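Local atomic coordinates of Two-component system sensor histidine kinase (Bacteroides thetaiotaomicron, PDB entry 3OTT), a protein that probably senses saccharides through an extracellular beta-propeller and beta-sandwich region, the part described here, and relays the signal as a phosphorylating histidine kinase. Residues Q310-P313 against I314-T318; W360-M363 against G364-T367. One frame throughout, in Å; residues are numbered along the deposited sequence.

Interaction 1 (Q310-P313 against I314-T318); sequences QFIP and ISQIT. With TBR (hexatantalum dodecabromide), chain D.
The carbonyl oxygen of P313 accepts a hydrogen bond from the backbone N of Q316, with P313 O and Q316 N 3.1 Å apart and an N-H...O angle of 149°. The donor lies above the carbonyl plane, tilted about 50° out of it. This bond, from one residue to the third one on, carries the strand end directly into a short, weakly bonded helix at about residues 315-318. The strand 310-313 itself is held by backbone bonds to strand 618-623, I312 pairing with F619. The side chain of Q316 points back toward the strand end. Its CG stands anti to the backbone N (chi1 -172°), and the extended chain carries the amide across I312 and P313. There the two ends of the amide have different neighbours: NE2 meets the tip of I312, 3.9 Å from I312 CD1, while OE1 lies 4.0 Å from P313 CD. The same NE2 donates to the backbone O of A352, a bond that fixes which way the amide is turned. Against the Q316 amide rests the hexatantalum dodecabromide cluster, a heavy-atom compound and not a natural ligand, whose BR2 is 3.6 Å from Q316 NE2 and 3.8 Å from Q316 OE1. More loosely, I317 CD1 approaches I312 CG2 at 4.4 Å, and the I317 side chain also packs against F348. The Q316 amide is thus set by its bond to A352 O and by aliphatic contacts with I312 and P313, its polar end turned to the cluster.

Interaction 2 (W360-M363 against G364-T367); sequences WYRM and GDKT
A type II beta turn running from R362 to D365 forms this local contact, at the surface of the propeller region, where the chain leaves the outermost strand 359-361 of a four-stranded antiparallel blade. Its defining bond joins D365 N to R362 O at 3.3 Å, nearly straight at 161°, though the donor sits above the carbonyl plane. G364 takes the third position with a positive phi of 105°, a backbone shape that glycine readily takes. At the first position of the turn, the R362 guanidinium lies over the W360 ring, CZ standing 3.9 Å above the ring plane and over its centre. The R362 chain, bent at chi2 and chi3, folds back to reach this place. Beyond it the carboxylate of D365 comes obliquely, its plane 26° from the guanidinium, but R362 NH1 and D365 OD2 remain 4.0 Å apart, too far for a salt bridge; the salt-bridge partner of R362 is D322, through NH2. D365 OD1 instead accepts from T367 N at 3.0 Å, closing an Asx turn, and from Y368 N as well. The second subunit meets the same bend, its N73 bonding to M363 O. Two backbone N-H groups, of T367 and Y368, thus grip D365 OD1, while R362 is shared between an aromatic face and D322; the nearby opposite charge probably adds a modest electrostatic attraction across the turn.

Interaction 1 precedes interaction 2 along the chain, and their centres lie about 20 Å apart. Strand 310-313 belongs to the sheet with 601-605, 610-615 and 618-623, whereas 359-361 is the outer strand of the next sheet, 326-331 to 359-361. The two contacts thus bracket that second sheet in sequence, one ahead of its first strand, the other just past its last. They also touch directly, I314 CD1 packing 4.2 Å from W360 CH2. Interaction 1 lies near the centre of the chain and carries a cluster-pocket residue, while interaction 2 faces the second subunit, so one contact borders the heavy-atom cluster and the other the second subunit of the assembly.

Interaction 1 (Q310-P313 against I314-T318)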
# COMPACT_ATOMS: atom_id res chain seq x y z
N GLN B 310 14.48 6.07 -15.87
CA GLN B 310 13.83 5.00 -15.13
C GLN B 310 13.60 5.42 -13.66
O GLN B 310 14.55 5.59 -12.92
CB GLN B 310 14.69 3.73 -15.24
CG GLN B 310 14.26 2.54 -14.39
CD GLN B 310 13.07 1.77 -14.94
OE1 GLN B 310 12.75 1.81 -16.14
NE2 GLN B 310 12.42 1.00 -14.06
N PHE B 311 12.35 5.59 -13.24
CA PHE B 311 12.02 5.95 -11.84
C PHE B 311 11.40 4.77 -11.11
O PHE B 311 10.46 4.16 -11.59
CB PHE B 311 11.09 7.18 -11.76
CG PHE B 311 10.94 7.75 -10.36
CD1 PHE B 311 11.95 8.52 -9.79
CD2 PHE B 311 9.80 7.52 -9.62
CE1 PHE B 311 11.80 9.06 -8.48
CE2 PHE B 311 9.65 8.03 -8.33
CZ PHE B 311 10.63 8.80 -7.77
N ILE B 312 11.92 4.46 -9.95
CA ILE B 312 11.47 3.35 -9.14
C ILE B 312 10.78 3.96 -7.92
O ILE B 312 11.43 4.71 -7.19
CB ILE B 312 12.70 2.53 -8.71
CG1 ILE B 312 13.44 2.04 -9.97
CG2 ILE B 312 12.29 1.46 -7.77
CD1 ILE B 312 13.66 0.56 -10.11
N PRO B 313 9.46 3.70 -7.72
CA PRO B 313 8.76 4.18 -6.53
C PRO B 313 9.10 3.27 -5.38
O PRO B 313 9.44 2.10 -5.63
CB PRO B 313 7.26 4.05 -6.90
CG PRO B 313 7.21 3.03 -7.92
CD PRO B 313 8.52 3.14 -8.72
N ILE B 314 9.03 3.78 -4.16
CA ILE B 314 9.50 3.02 -2.99
C ILE B 314 8.68 1.80 -2.75
O ILE B 314 9.19 0.86 -2.22
CB ILE B 314 9.34 3.71 -1.56
CG1 ILE B 314 9.07 5.17 -1.60
CG2 ILE B 314 10.56 3.46 -0.66
CD1 ILE B 314 9.16 5.74 -0.15
N SER B 315 7.38 1.88 -3.03
CA SER B 315 6.51 0.76 -2.81
C SER B 315 6.98 -0.46 -3.58
O SER B 315 6.62 -1.55 -3.24
CB SER B 315 5.04 1.08 -3.19
OG SER B 315 4.94 1.52 -4.53
N GLN B 316 7.76 -0.25 -4.64
CA GLN B 316 8.30 -1.36 -5.42
C GLN B 316 9.39 -2.10 -4.61
O GLN B 316 9.70 -3.23 -4.91
CB GLN B 316 8.82 -0.88 -6.80
CG GLN B 316 9.23 -2.04 -7.77
CD GLN B 316 9.83 -1.55 -9.08
OE1 GLN B 316 9.29 -0.66 -9.75
NE2 GLN B 316 10.95 -2.13 -9.46
N ILE B 317 9.93 -1.47 -3.57
CA ILE B 317 10.98 -2.03 -2.71
C ILE B 317 10.72 -3.00 -1.50
O ILE B 317 11.00 -4.17 -1.66
CB ILE B 317 12.01 -0.93 -2.33
CG1 ILE B 317 12.65 -0.34 -3.59
CG2 ILE B 317 13.04 -1.44 -1.35
CD1 ILE B 317 13.37 -1.33 -4.59
N THR B 318 10.21 -2.70 -0.30
CA THR B 318 8.98 -2.10 0.25
C THR B 318 7.68 -2.93 0.22
O THR B 318 7.46 -3.70 1.14
CB THR B 318 8.88 -0.56 0.28
OG1 THR B 318 9.78 -0.06 1.30
CG2 THR B 318 7.54 -0.09 0.65
TA1 TBR D . 7.39 -4.70 -12.99
TA2 TBR D . 8.05 -6.18 -15.21
TA3 TBR D . 10.00 -5.74 -13.16
TA4 TBR D . 8.87 -8.30 -13.60
TA5 TBR D . 8.18 -6.79 -11.35
TA6 TBR D . 6.30 -7.14 -13.37
BR1 TBR D . 7.22 -3.66 -15.37
BR2 TBR D . 9.49 -3.20 -12.60
BR3 TBR D . 7.21 -4.55 -10.43
BR4 TBR D . 4.85 -5.08 -12.75
BR5 TBR D . 10.40 -5.18 -15.69
BR6 TBR D . 10.59 -5.99 -10.65
BR7 TBR D . 9.03 -9.24 -11.16
BR8 TBR D . 6.69 -9.70 -13.75
BR9 TBR D . 9.01 -8.39 -16.20
BRA TBR D . 11.46 -7.90 -13.48
BRB TBR D . 5.83 -7.82 -10.90
BRC TBR D . 5.69 -6.90 -15.90

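Interaction 2 (W360-M363 against G364-T367)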
# COMPACT_ATOMS: atom_id res chain seq x y z
N TRP B 360 12.97 -1.62 7.02
CA TRP B 360 12.78 -0.21 7.09
C TRP B 360 12.85 0.20 8.55
O TRP B 360 11.92 -0.13 9.32
CB TRP B 360 11.42 0.18 6.50
CG TRP B 360 11.27 1.67 6.25
CD1 TRP B 360 11.94 2.70 6.87
CD2 TRP B 360 10.38 2.27 5.30
NE1 TRP B 360 11.53 3.90 6.34
CE2 TRP B 360 10.58 3.66 5.37
CE3 TRP B 360 9.43 1.75 4.38
CZ2 TRP B 360 9.87 4.55 4.57
CZ3 TRP B 360 8.72 2.63 3.58
CH2 TRP B 360 8.94 4.02 3.68
N TYR B 361 13.96 0.88 8.90
CA TYR B 361 14.26 1.31 10.27
C TYR B 361 13.65 2.68 10.51
O TYR B 361 13.89 3.64 9.72
CB TYR B 361 15.76 1.40 10.52
CG TYR B 361 16.42 0.06 10.51
CD1 TYR B 361 16.88 -0.51 9.28
CD2 TYR B 361 16.57 -0.67 11.69
CE1 TYR B 361 17.46 -1.80 9.25
CE2 TYR B 361 17.18 -1.98 11.66
CZ TYR B 361 17.60 -2.52 10.42
OH TYR B 361 18.16 -3.77 10.34
N ARG B 362 12.80 2.77 11.53
CA ARG B 362 12.30 4.09 11.91
C ARG B 362 11.88 4.20 13.31
O ARG B 362 11.74 3.17 14.00
CB ARG B 362 11.19 4.60 11.03
CG ARG B 362 10.02 3.85 11.07
CD ARG B 362 9.93 3.16 9.73
NE ARG B 362 8.92 3.69 8.83
CZ ARG B 362 7.96 2.91 8.33
NH1 ARG B 362 7.93 1.62 8.69
NH2 ARG B 362 7.05 3.39 7.49
N MET B 363 11.72 5.44 13.73
CA MET B 363 11.28 5.71 15.05
C MET B 363 9.86 5.23 15.17
O MET B 363 9.00 5.57 14.36
CB MET B 363 11.44 7.22 15.38
CG MET B 363 10.56 7.73 16.51
SD MET B 363 11.18 7.36 18.16
CE MET B 363 10.61 5.71 18.53
N GLY B 364 9.62 4.42 16.20
CA GLY B 364 8.30 3.97 16.56
C GLY B 364 8.10 2.51 16.16
O GLY B 364 7.14 1.88 16.66
N ASP B 365 8.97 2.00 15.26
CA ASP B 365 8.80 0.66 14.68
C ASP B 365 9.10 -0.35 15.74
O ASP B 365 10.17 -0.34 16.33
CB ASP B 365 9.71 0.40 13.48
CG ASP B 365 9.33 -0.87 12.72
OD1 ASP B 365 9.89 -1.95 13.02
OD2 ASP B 365 8.44 -0.80 11.86
N LYS B 366 8.13 -1.20 16.01
CA LYS B 366 8.29 -2.21 17.04
C LYS B 366 9.52 -3.10 16.84
O LYS B 366 10.13 -3.52 17.81
CB LYS B 366 7.02 -3.08 17.16
CG LYS B 366 5.76 -2.33 17.65
CD LYS B 366 6.09 -1.27 18.74
CE LYS B 366 4.89 -1.05 19.67
NZ LYS B 366 5.34 -0.54 21.01
N THR B 367 9.90 -3.39 15.61
CA THR B 367 10.88 -4.44 15.41
C THR B 367 12.22 -3.88 15.05
O THR B 367 13.22 -4.45 15.44
CB THR B 367 10.48 -5.37 14.26
OG1 THR B 367 9.10 -5.64 14.39
CG2 THR B 367 11.26 -6.68 14.31